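Local atomic coordinates of 2,3-dihydroxybenzoate-AMP ligase (Bacillus subtilis, PDB entry 1MDB), a protein that belongs to the ANL clan of AMP-binding enzymes, pairing a large AMP-binding region with a smaller C-terminal domain. Residues M232-P237 with V517-K522; F330-G335 with T411-R416; A308-E313 with C324-V329. All blocks are in the same frame, centred on the assembly; numbering follows the deposited sequence.

Contact 1 (M232-P237 with V517-K522); sequences MAHNYP and VGKVSK. With DBH (2,3-dihydroxy-benzoic acid), chain E; AMP (adenosine monophosphate), chain D.
His234 and Val517 bring their backbones nearest one another, with CA atoms 6.5 Å apart, where the residue just ahead of helix 235-239 meets a loop of the C-terminal part of the chain. Val517 lies over one face of the imidazole: its CB stands 3.9 Å from the centroid of the His234 ring, 21° off the normal, a CH-pi contact. The methyl CG2 of Val517 lies over the same face and comes to 3.6 Å from CG of His234, the two side chains crossing at about a right angle. With CG of His234 anti to the backbone N (chi1 -180°), the ring is swung forward so that O2P of adenosine monophosphate and C21 of 2,3-dihydroxy-benzoic acid lie at its edge, in plane. NE2 of His234 also gives a weak hydrogen bond of 3.4 Å to O3P of adenosine monophosphate. Asn235 ND2 donates to O3 of 2,3-dihydroxy-benzoic acid at 3.1 Å and more weakly to O6, while the Tyr236 ring lays a face against the same ligand, its CG 3.4 Å from C12. From the opposite segment the extended chain of Lys519 passes the imidazole obliquely, its ammonium directed to the phosphate, although the exact place of NZ is doubtful. Residues from both family regions thus contribute to the ligand pocket. On the N-terminal side Met232 rests on Phe88 and Phe89 of helix 86-98. Beyond the loop, Val520 packs on Ala459 of strand 455-465, and Lys522, starting helix 522-534, forms a salt bridge with Glu446 of helix 442-449.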
loop_
_atom_site.group_PDB
_atom_site.type_symbol
_atom_site.label_atom_id
_atom_site.label_comp_id
_atom_site.label_asym_id
_atom_site.label_seq_id
_atom_site.Cartn_x
_atom_site.Cartn_y
_atom_site.Cartn_z
ATOM N N MET A 232 -0.174 -7.426 3.690
ATOM C CA MET A 232 0.303 -7.647 2.321
ATOM C C MET A 232 -0.632 -7.502 1.128
ATOM O O MET A 232 -0.162 -7.486 -0.010
ATOM C CB MET A 232 1.033 -8.997 2.238
ATOM C CG MET A 232 0.138 -10.216 2.366
ATOM S SD MET A 232 1.132 -11.696 2.677
ATOM C CE MET A 232 -0.156 -12.994 2.638
ATOM N N ALA A 233 -1.936 -7.403 1.361
ATOM C CA ALA A 233 -2.874 -7.222 0.251
ATOM C C ALA A 233 -2.854 -5.770 -0.251
ATOM O O ALA A 233 -3.422 -5.468 -1.301
ATOM C CB ALA A 233 -4.290 -7.604 0.677
ATOM N N HIS A 234 -2.228 -4.870 0.503
ATOM C CA HIS A 234 -2.127 -3.458 0.090
ATOM C C HIS A 234 -1.096 -3.383 -1.042
ATOM O O HIS A 234 -0.091 -4.088 -1.009
ATOM C CB HIS A 234 -1.671 -2.577 1.256
ATOM C CG HIS A 234 -1.554 -1.122 0.907
ATOM N ND1 HIS A 234 -2.623 -0.249 0.964
ATOM C CD2 HIS A 234 -0.507 -0.402 0.442
ATOM C CE1 HIS A 234 -2.238 0.944 0.545
ATOM N NE2 HIS A 234 -0.958 0.878 0.223
ATOM N N ASN A 235 -1.334 -2.520 -2.023
ATOM C CA ASN A 235 -0.448 -2.398 -3.191
ATOM C C ASN A 235 1.056 -2.332 -2.894
ATOM O O ASN A 235 1.859 -2.922 -3.614
ATOM C CB ASN A 235 -0.853 -1.181 -4.034
ATOM C CG ASN A 235 -0.370 -1.276 -5.487
ATOM O OD1 ASN A 235 -0.724 -2.209 -6.212
ATOM N ND2 ASN A 235 0.430 -0.299 -5.916
ATOM N N TYR A 236 1.421 -1.612 -1.841
ATOM C CA TYR A 236 2.811 -1.424 -1.437
ATOM C C TYR A 236 3.469 -2.763 -1.032
ATOM O O TYR A 236 4.415 -3.219 -1.691
ATOM C CB TYR A 236 2.835 -0.373 -0.306
ATOM C CG TYR A 236 4.161 -0.073 0.368
ATOM C CD1 TYR A 236 4.175 0.504 1.637
ATOM C CD2 TYR A 236 5.390 -0.351 -0.243
ATOM C CE1 TYR A 236 5.359 0.799 2.293
ATOM C CE2 TYR A 236 6.601 -0.058 0.414
ATOM C CZ TYR A 236 6.567 0.517 1.685
ATOM O OH TYR A 236 7.718 0.808 2.376
ATOM N N PRO A 237 2.975 -3.416 0.034
ATOM C CA PRO A 237 3.589 -4.693 0.428
ATOM C C PRO A 237 3.241 -5.878 -0.489
ATOM O O PRO A 237 3.714 -7.001 -0.281
ATOM C CB PRO A 237 3.093 -4.887 1.860
ATOM C CG PRO A 237 1.726 -4.238 1.817
ATOM C CD PRO A 237 2.013 -2.961 1.053
ATOM N N VAL A 517 -3.572 0.099 5.958
ATOM C CA VAL A 517 -2.194 -0.360 5.848
ATOM C C VAL A 517 -1.303 0.183 6.966
ATOM O O VAL A 517 -0.168 -0.251 7.121
ATOM C CB VAL A 517 -1.591 -0.002 4.470
ATOM C CG1 VAL A 517 -1.423 1.498 4.343
ATOM C CG2 VAL A 517 -0.272 -0.715 4.287
ATOM N N GLY A 518 -1.813 1.128 7.750
ATOM C CA GLY A 518 -1.016 1.649 8.849
ATOM C C GLY A 518 -0.589 3.107 8.804
ATOM O O GLY A 518 0.120 3.560 9.699
ATOM N N LYS A 519 -0.992 3.859 7.786
ATOM C CA LYS A 519 -0.590 5.264 7.761
ATOM C C LYS A 519 -1.501 6.126 8.625
ATOM O O LYS A 519 -2.623 5.739 8.972
ATOM C CB LYS A 519 -0.550 5.835 6.337
ATOM C CG LYS A 519 -1.099 4.953 5.235
ATOM C CD LYS A 519 -0.848 5.583 3.865
ATOM C CE LYS A 519 -1.332 4.680 2.733
ATOM N NZ LYS A 519 -0.967 5.201 1.373
ATOM N N VAL A 520 -0.997 7.294 8.991
ATOM C CA VAL A 520 -1.776 8.211 9.801
ATOM C C VAL A 520 -2.945 8.677 8.944
ATOM O O VAL A 520 -2.791 8.920 7.748
ATOM C CB VAL A 520 -0.936 9.434 10.226
ATOM C CG1 VAL A 520 -1.805 10.439 10.957
ATOM C CG2 VAL A 520 0.207 8.991 11.116
ATOM N N SER A 521 -4.124 8.749 9.553
ATOM C CA SER A 521 -5.309 9.220 8.866
ATOM C C SER A 521 -5.483 10.669 9.312
ATOM O O SER A 521 -6.014 10.930 10.394
ATOM C CB SER A 521 -6.533 8.416 9.294
ATOM O OG SER A 521 -7.717 9.028 8.823
ATOM N N LYS A 522 -5.024 11.610 8.498
ATOM C CA LYS A 522 -5.154 13.008 8.872
ATOM C C LYS A 522 -6.620 13.407 8.904
ATOM O O LYS A 522 -7.018 14.266 9.691
ATOM C CB LYS A 522 -4.330 13.899 7.936
ATOM C CG LYS A 522 -2.838 13.852 8.308
ATOM C CD LYS A 522 -1.997 14.921 7.610
ATOM C CE LYS A 522 -0.577 14.925 8.187
ATOM N NZ LYS A 522 0.260 16.015 7.626
HETATM C C21 DBH E . 0.427 3.614 -1.381
HETATM O O9 DBH E . 0.323 4.450 -0.340
HETATM C C18 DBH E . 1.720 3.039 -1.832
HETATM C C15 DBH E . 2.913 3.316 -1.101
HETATM C C12 DBH E . 4.152 2.794 -1.528
HETATM C C3 DBH E . 1.780 2.225 -3.008
HETATM O O3 DBH E . 0.638 1.911 -3.771
HETATM C C6 DBH E . 3.020 1.708 -3.431
HETATM C C9 DBH E . 4.203 1.987 -2.705
HETATM O O6 DBH E . 3.084 0.930 -4.564
HETATM P P AMP D . -2.092 3.941 -1.869
HETATM O O1P AMP D . -2.825 3.476 -3.100
HETATM O O2P AMP D . -2.770 3.605 -0.582
HETATM O O3P AMP D . -0.647 3.512 -1.873
HETATM O "O5'" AMP D . -2.119 5.594 -1.838
HETATM C "C5'" AMP D . -1.272 6.406 -2.701
HETATM C "C4'" AMP D . -1.155 7.821 -2.119
HETATM O "O4'" AMP D . -0.475 7.663 -0.889
HETATM C "C3'" AMP D . -0.284 8.769 -2.891
HETATM O "O3'" AMP D . -0.993 9.406 -3.950
HETATM C "C2'" AMP D . 0.205 9.721 -1.807
HETATM O "O2'" AMP D . -0.734 10.794 -1.579
HETATM C "C1'" AMP D . 0.354 8.786 -0.633
HETATM N N9 AMP D . 1.990 8.373 -0.548
HETATM C C8 AMP D . 2.460 7.117 -0.731
HETATM N N7 AMP D . 3.779 7.059 -0.574
HETATM C C5 AMP D . 4.121 8.303 -0.290
HETATM C C6 AMP D . 5.411 8.749 -0.024
HETATM N N6 AMP D . 6.470 7.940 -0.016
HETATM N N1 AMP D . 5.539 10.090 0.249
HETATM C C2 AMP D . 4.480 10.950 0.260
HETATM N N3 AMP D . 3.239 10.513 0.008
HETATM C C4 AMP D . 3.034 9.177 -0.272
#

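Contact 2 (F330-G335 with T411-R416); sequences FGMAEG and TGDIVR. With AMP (adenosine monophosphate), chain D; DBH (2,3-dihydroxy-benzoic acid), chain E.
The Phe330 ring presents its edge to Asp413: the carboxylate oxygen OD1 lies near the ring plane, 3.4 Å from CZ of Phe330, and the ring and carboxylate planes stand 83° apart. C3' of the ribose of adenosine monophosphate is also at this edge, while the adenine comes to the ring obliquely, with CD1 of Phe330 3.3 Å from C5 of the base. An aromatic edge carries partly positive hydrogens, so a carboxylate oxygen in this position is probably favourable. The two side chains approach from opposite directions, and between them they border the ribose. Asp413 OD1 accepts a hydrogen bond of 2.6 Å from O3' of adenosine monophosphate, and its other oxygen is paired with Arg428 in a salt bridge.

Beside this ring-carboxylate pair is an apolar contact. SD of Met332 sits 3.4 Å from CG2 of Thr411, their side chains crossing at about a right angle. Met332 bends at chi3 (74°), which keeps its methyl CE within 3.9 Å of the same CG2 of Thr411. The Thr411 hydroxyl is hydrogen-bonded to the carbonyl O of Leu381. A water bridges the segments: it donates to Thr411 O at 3.0 Å and, weakly, to Glu334 OE1, and it is also bonded to O3' of the ribose. Following Met332, the backbone N of Ala333 grips the phosphate, donating to O1P of adenosine monophosphate at 2.8 Å with an angle of 151°, where a type I turn runs from Met332 to Gly335.

Strand 409-417 lies between strands 379-384 and 423-428 in a four-stranded antiparallel sheet. Leu381 and Val425 of those neighbours also touch Phe330, which reaches them from strand 325-331 of the separate nine-stranded mixed sheet.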
loop_
_atom_site.group_PDB
_atom_site.type_symbol
_atom_site.label_atom_id
_atom_site.label_comp_id
_atom_site.label_asym_id
_atom_site.label_seq_id
_atom_site.Cartn_x
_atom_site.Cartn_y
_atom_site.Cartn_z
ATOM N N PHE A 330 7.356 5.957 -3.045
ATOM C CA PHE A 330 6.170 6.780 -3.218
ATOM C C PHE A 330 5.363 6.184 -4.351
ATOM O O PHE A 330 5.663 6.398 -5.520
ATOM C CB PHE A 330 6.580 8.233 -3.508
ATOM C CG PHE A 330 5.454 9.110 -4.003
ATOM C CD1 PHE A 330 4.156 8.967 -3.510
ATOM C CD2 PHE A 330 5.703 10.097 -4.953
ATOM C CE1 PHE A 330 3.120 9.799 -3.960
ATOM C CE2 PHE A 330 4.680 10.938 -5.411
ATOM C CZ PHE A 330 3.387 10.790 -4.917
ATOM N N GLY A 331 4.351 5.400 -3.991
ATOM C CA GLY A 331 3.517 4.776 -4.997
ATOM C C GLY A 331 2.040 4.970 -4.715
ATOM O O GLY A 331 1.659 5.536 -3.694
ATOM N N MET A 332 1.209 4.498 -5.633
ATOM C CA MET A 332 -0.243 4.591 -5.509
ATOM C C MET A 332 -0.822 3.346 -6.160
ATOM O O MET A 332 -0.258 2.831 -7.133
ATOM C CB MET A 332 -0.757 5.837 -6.234
ATOM C CG MET A 332 -0.243 5.968 -7.660
ATOM S SD MET A 332 -0.137 7.731 -8.124
ATOM C CE MET A 332 1.302 8.225 -7.203
ATOM N N ALA A 333 -1.949 2.873 -5.641
ATOM C CA ALA A 333 -2.563 1.668 -6.177
ATOM C C ALA A 333 -3.061 1.905 -7.597
ATOM O O ALA A 333 -3.286 0.949 -8.353
ATOM C CB ALA A 333 -3.719 1.214 -5.272
ATOM N N GLU A 334 -3.213 3.182 -7.952
ATOM C CA GLU A 334 -3.680 3.564 -9.279
ATOM C C GLU A 334 -2.629 3.309 -10.345
ATOM O O GLU A 334 -2.964 3.148 -11.522
ATOM C CB GLU A 334 -4.064 5.047 -9.332
ATOM C CG GLU A 334 -5.415 5.372 -8.761
ATOM C CD GLU A 334 -5.392 5.505 -7.254
ATOM O OE1 GLU A 334 -4.287 5.518 -6.664
ATOM O OE2 GLU A 334 -6.481 5.607 -6.663
ATOM N N GLY A 335 -1.362 3.290 -9.947
ATOM C CA GLY A 335 -0.317 3.047 -10.923
ATOM C C GLY A 335 1.085 3.388 -10.485
ATOM O O GLY A 335 1.751 2.602 -9.804
ATOM N N THR A 411 -3.064 12.372 -9.210
ATOM C CA THR A 411 -2.765 11.625 -7.996
ATOM C C THR A 411 -3.236 12.286 -6.704
ATOM O O THR A 411 -3.396 11.608 -5.696
ATOM C CB THR A 411 -1.259 11.375 -7.867
ATOM O OG1 THR A 411 -0.615 12.582 -7.453
ATOM C CG2 THR A 411 -0.681 10.931 -9.197
ATOM N N GLY A 412 -3.438 13.602 -6.730
ATOM C CA GLY A 412 -3.885 14.310 -5.539
ATOM C C GLY A 412 -2.752 14.773 -4.641
ATOM O O GLY A 412 -2.986 15.290 -3.540
ATOM N N ASP A 413 -1.519 14.583 -5.097
ATOM C CA ASP A 413 -0.360 15.008 -4.321
ATOM C C ASP A 413 0.217 16.325 -4.825
ATOM O O ASP A 413 0.137 16.638 -6.017
ATOM C CB ASP A 413 0.730 13.938 -4.367
ATOM C CG ASP A 413 0.247 12.601 -3.843
ATOM O OD1 ASP A 413 0.078 11.663 -4.652
ATOM O OD2 ASP A 413 0.020 12.504 -2.621
ATOM N N ILE A 414 0.771 17.109 -3.907
ATOM C CA ILE A 414 1.412 18.360 -4.270
ATOM C C ILE A 414 2.905 18.038 -4.179
ATOM O O ILE A 414 3.403 17.641 -3.117
ATOM C CB ILE A 414 1.075 19.506 -3.287
ATOM C CG1 ILE A 414 -0.439 19.751 -3.249
ATOM C CG2 ILE A 414 1.787 20.779 -3.719
ATOM C CD1 ILE A 414 -1.088 19.942 -4.613
ATOM N N VAL A 415 3.613 18.196 -5.293
ATOM C CA VAL A 415 5.039 17.882 -5.330
ATOM C C VAL A 415 5.819 18.870 -6.196
ATOM O O VAL A 415 5.244 19.752 -6.837
ATOM C CB VAL A 415 5.267 16.474 -5.930
ATOM C CG1 VAL A 415 4.299 15.465 -5.312
ATOM C CG2 VAL A 415 5.064 16.517 -7.446
ATOM N N ARG A 416 7.137 18.707 -6.204
ATOM C CA ARG A 416 8.019 19.526 -7.023
ATOM C C ARG A 416 8.991 18.517 -7.624
ATOM O O ARG A 416 9.196 17.443 -7.055
ATOM C CB ARG A 416 8.768 20.560 -6.175
ATOM C CG ARG A 416 10.098 20.086 -5.610
ATOM C CD ARG A 416 10.707 21.120 -4.679
ATOM N NE ARG A 416 12.072 20.762 -4.306
ATOM C CZ ARG A 416 12.488 20.603 -3.054
ATOM N NH1 ARG A 416 11.642 20.771 -2.047
ATOM N NH2 ARG A 416 13.750 20.266 -2.812
HETATM P P AMP D . -2.092 3.941 -1.869
HETATM O O1P AMP D . -2.825 3.476 -3.100
HETATM O O2P AMP D . -2.770 3.605 -0.582
HETATM O O3P AMP D . -0.647 3.512 -1.873
HETATM O "O5'" AMP D . -2.119 5.594 -1.838
HETATM C "C5'" AMP D . -1.272 6.406 -2.701
HETATM C "C4'" AMP D . -1.155 7.821 -2.119
HETATM O "O4'" AMP D . -0.475 7.663 -0.889
HETATM C "C3'" AMP D . -0.284 8.769 -2.891
HETATM O "O3'" AMP D . -0.993 9.406 -3.950
HETATM C "C2'" AMP D . 0.205 9.721 -1.807
HETATM O "O2'" AMP D . -0.734 10.794 -1.579
HETATM C "C1'" AMP D . 0.354 8.786 -0.633
HETATM N N9 AMP D . 1.990 8.373 -0.548
HETATM C C8 AMP D . 2.460 7.117 -0.731
HETATM N N7 AMP D . 3.779 7.059 -0.574
HETATM C C5 AMP D . 4.121 8.303 -0.290
HETATM C C6 AMP D . 5.411 8.749 -0.024
HETATM N N6 AMP D . 6.470 7.940 -0.016
HETATM N N1 AMP D . 5.539 10.090 0.249
HETATM C C2 AMP D . 4.480 10.950 0.260
HETATM N N3 AMP D . 3.239 10.513 0.008
HETATM C C4 AMP D . 3.034 9.177 -0.272
HETATM C C21 DBH E . 0.427 3.614 -1.381
HETATM O O9 DBH E . 0.323 4.450 -0.340
HETATM C C18 DBH E . 1.720 3.039 -1.832
HETATM C C15 DBH E . 2.913 3.316 -1.101
HETATM C C12 DBH E . 4.152 2.794 -1.528
HETATM C C3 DBH E . 1.780 2.225 -3.008
HETATM O O3 DBH E . 0.638 1.911 -3.771
HETATM C C6 DBH E . 3.020 1.708 -3.431
HETATM C C9 DBH E . 4.203 1.987 -2.705
HETATM O O6 DBH E . 3.084 0.930 -4.564
HETATM O O HOH W 1 -3.178 8.626 -5.589
#

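Contact 3 (A308-E313 with C324-V329); sequences AKFSAE and CTLQQV. With AMP (adenosine monophosphate), chain D; DBH (2,3-dihydroxy-benzoic acid), chain E.
Phe310 packs on Leu326 within a beta-alpha-beta crossover: strand 302-306 leads into the loop and short helices after Phe310, and the chain returns as strand 325-331, parallel to and beside the first. The close part of the contact is apolar. CD2 of the Phe310 ring and the methyl CD1 of Leu326 meet at 4.2 Å, the side chains crossing obliquely. Both lean on Val305 of strand 302-306. Ala283 and Met284 of helix 280-292 close in on the phenylalanine, and Ile349 of helix 346-351 covers the leucine, making this a small hydrophobic layer between sheet and helices.

Toward the ligand the packing turns polar and is mediated by water. Gln328 projects from the same side of the strand as Leu326. Its CG lies beside the backbone N (chi1 -68°) and the chain beyond is extended, which carries the amide up to the backbone of Phe310. No direct hydrogen bond joins the two segments there; OE1 of Gln328 stays 3.7 Å from O of Phe310. A water links them instead. It accepts a 3.1 Å hydrogen bond from the backbone N of Phe310, and weak ones from NE2 of Gln328 and N6 of adenosine monophosphate, so that loop, strand and adenine share one oxygen.

At the partly exposed side, Lys309 keeps its CB 3.8 Å from C2 of the adenine, and its extended chain ends in a salt bridge with Glu443 of helix 442-449. The base is held directly by the residue after Gln328 in strand 325-331: N6 of adenosine monophosphate donates to the backbone O of Val329 at 2.7 Å, with an N-H...O angle of 154°.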
loop_
_atom_site.group_PDB
_atom_site.type_symbol
_atom_site.label_atom_id
_atom_site.label_comp_id
_atom_site.label_asym_id
_atom_site.label_seq_id
_atom_site.Cartn_x
_atom_site.Cartn_y
_atom_site.Cartn_z
ATOM N N ALA A 308 3.543 7.150 2.846
ATOM C CA ALA A 308 3.458 8.530 3.303
ATOM C C ALA A 308 4.896 9.022 3.338
ATOM O O ALA A 308 5.826 8.223 3.365
ATOM C CB ALA A 308 2.838 8.602 4.716
ATOM N N LYS A 309 5.094 10.330 3.359
ATOM C CA LYS A 309 6.452 10.853 3.380
ATOM C C LYS A 309 7.233 10.537 4.658
ATOM O O LYS A 309 6.786 10.811 5.769
ATOM C CB LYS A 309 6.423 12.365 3.159
ATOM C CG LYS A 309 7.788 12.991 2.965
ATOM C CD LYS A 309 7.656 14.472 2.677
ATOM C CE LYS A 309 9.019 15.115 2.491
ATOM N NZ LYS A 309 8.893 16.581 2.305
ATOM N N PHE A 310 8.406 9.939 4.494
ATOM C CA PHE A 310 9.249 9.641 5.642
ATOM C C PHE A 310 10.136 10.878 5.754
ATOM O O PHE A 310 11.049 11.080 4.950
ATOM C CB PHE A 310 10.077 8.380 5.386
ATOM C CG PHE A 310 10.794 7.863 6.598
ATOM C CD1 PHE A 310 10.204 7.928 7.856
ATOM C CD2 PHE A 310 12.049 7.278 6.478
ATOM C CE1 PHE A 310 10.850 7.423 8.975
ATOM C CE2 PHE A 310 12.701 6.769 7.586
ATOM C CZ PHE A 310 12.101 6.842 8.841
ATOM N N SER A 311 9.836 11.714 6.740
ATOM C CA SER A 311 10.556 12.962 6.964
ATOM C C SER A 311 12.072 12.818 7.080
ATOM O O SER A 311 12.584 11.852 7.652
ATOM C CB SER A 311 9.999 13.658 8.207
ATOM O OG SER A 311 8.673 14.118 7.969
ATOM N N ALA A 312 12.772 13.812 6.541
ATOM C CA ALA A 312 14.228 13.847 6.520
ATOM C C ALA A 312 14.890 13.596 7.867
ATOM O O ALA A 312 15.838 12.819 7.948
ATOM C CB ALA A 312 14.698 15.196 5.948
ATOM N N GLU A 313 14.393 14.255 8.912
ATOM C CA GLU A 313 14.934 14.128 10.262
ATOM C C GLU A 313 14.925 12.677 10.754
ATOM O O GLU A 313 15.739 12.286 11.599
ATOM C CB GLU A 313 14.130 15.019 11.221
ATOM C CG GLU A 313 14.564 14.999 12.697
ATOM C CD GLU A 313 15.971 15.553 12.933
ATOM O OE1 GLU A 313 16.333 16.581 12.319
ATOM O OE2 GLU A 313 16.711 14.967 13.750
ATOM N N CYS A 324 21.607 -0.317 7.405
ATOM C CA CYS A 324 21.287 -0.736 6.054
ATOM C C CYS A 324 20.878 0.448 5.197
ATOM O O CYS A 324 20.824 1.577 5.670
ATOM C CB CYS A 324 20.158 -1.770 6.082
ATOM S SG CYS A 324 18.607 -1.176 6.801
ATOM N N THR A 325 20.598 0.183 3.931
ATOM C CA THR A 325 20.185 1.224 3.009
ATOM C C THR A 325 18.696 1.518 3.149
ATOM O O THR A 325 17.869 0.601 3.265
ATOM C CB THR A 325 20.425 0.820 1.544
ATOM O OG1 THR A 325 21.811 0.517 1.343
ATOM C CG2 THR A 325 20.023 1.951 0.620
ATOM N N LEU A 326 18.361 2.801 3.141
ATOM C CA LEU A 326 16.972 3.204 3.225
ATOM C C LEU A 326 16.497 3.375 1.797
ATOM O O LEU A 326 17.270 3.758 0.921
ATOM C CB LEU A 326 16.835 4.535 3.973
ATOM C CG LEU A 326 15.525 5.295 3.719
ATOM C CD1 LEU A 326 14.352 4.512 4.332
ATOM C CD2 LEU A 326 15.618 6.715 4.305
ATOM N N GLN A 327 15.239 3.048 1.548
ATOM C CA GLN A 327 14.680 3.243 0.224
ATOM C C GLN A 327 13.309 3.859 0.419
ATOM O O GLN A 327 12.422 3.243 1.013
ATOM C CB GLN A 327 14.533 1.933 -0.558
ATOM C CG GLN A 327 14.038 2.188 -2.004
ATOM C CD GLN A 327 13.808 0.919 -2.811
ATOM O OE1 GLN A 327 13.069 0.025 -2.391
ATOM N NE2 GLN A 327 14.432 0.841 -3.985
ATOM N N GLN A 328 13.140 5.090 -0.048
ATOM C CA GLN A 328 11.852 5.742 0.078
ATOM C C GLN A 328 11.015 5.275 -1.090
ATOM O O GLN A 328 11.502 5.158 -2.210
ATOM C CB GLN A 328 12.001 7.262 0.077
ATOM C CG GLN A 328 12.701 7.782 1.327
ATOM C CD GLN A 328 12.335 9.212 1.656
ATOM O OE1 GLN A 328 13.174 9.987 2.108
ATOM N NE2 GLN A 328 11.075 9.568 1.441
ATOM N N VAL A 329 9.750 4.988 -0.819
ATOM C CA VAL A 329 8.871 4.500 -1.851
ATOM C C VAL A 329 7.596 5.325 -1.904
ATOM O O VAL A 329 6.848 5.392 -0.933
ATOM C CB VAL A 329 8.519 3.026 -1.588
ATOM C CG1 VAL A 329 7.800 2.440 -2.791
ATOM C CG2 VAL A 329 9.788 2.246 -1.276
HETATM P P AMP D . -2.092 3.941 -1.869
HETATM O O1P AMP D . -2.825 3.476 -3.100
HETATM O O2P AMP D . -2.770 3.605 -0.582
HETATM O O3P AMP D . -0.647 3.512 -1.873
HETATM O "O5'" AMP D . -2.119 5.594 -1.838
HETATM C "C5'" AMP D . -1.272 6.406 -2.701
HETATM C "C4'" AMP D . -1.155 7.821 -2.119
HETATM O "O4'" AMP D . -0.475 7.663 -0.889
HETATM C "C3'" AMP D . -0.284 8.769 -2.891
HETATM O "O3'" AMP D . -0.993 9.406 -3.950
HETATM C "C2'" AMP D . 0.205 9.721 -1.807
HETATM O "O2'" AMP D . -0.734 10.794 -1.579
HETATM C "C1'" AMP D . 0.354 8.786 -0.633
HETATM N N9 AMP D . 1.990 8.373 -0.548
HETATM C C8 AMP D . 2.460 7.117 -0.731
HETATM N N7 AMP D . 3.779 7.059 -0.574
HETATM C C5 AMP D . 4.121 8.303 -0.290
HETATM C C6 AMP D . 5.411 8.749 -0.024
HETATM N N6 AMP D . 6.470 7.940 -0.016
HETATM N N1 AMP D . 5.539 10.090 0.249
HETATM C C2 AMP D . 4.480 10.950 0.260
HETATM N N3 AMP D . 3.239 10.513 0.008
HETATM C C4 AMP D . 3.034 9.177 -0.272
HETATM C C21 DBH E . 0.427 3.614 -1.381
HETATM O O9 DBH E . 0.323 4.450 -0.340
HETATM C C18 DBH E . 1.720 3.039 -1.832
HETATM C C15 DBH E . 2.913 3.316 -1.101
HETATM C C12 DBH E . 4.152 2.794 -1.528
HETATM C C3 DBH E . 1.780 2.225 -3.008
HETATM O O3 DBH E . 0.638 1.911 -3.771
HETATM C C6 DBH E . 3.020 1.708 -3.431
HETATM C C9 DBH E . 4.203 1.987 -2.705
HETATM O O6 DBH E . 3.084 0.930 -4.564
HETATM O O HOH W 2 8.908 8.019 2.053
#

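In the fold
The three contacts surround the two bound ligands, their centres 14 to 16 Å apart. Along the chain the first half of contact 1 comes earliest, then contact 3, then contact 2, and the second half of contact 1 returns only near the C-terminus, so the widest closure spans the other two. Contacts 2 and 3 share strand 325-331 of the nine-stranded mixed sheet, which continues from one directly into the other; contact 2 ties that strand to the four-stranded antiparallel sheet. Contact 1 touches both neighbours, through Asn235 against Met332 and Ala333 and through Tyr236 against Val329. The pocket therefore draws on two sheets, the start of helix 235-239 and a C-terminal loop.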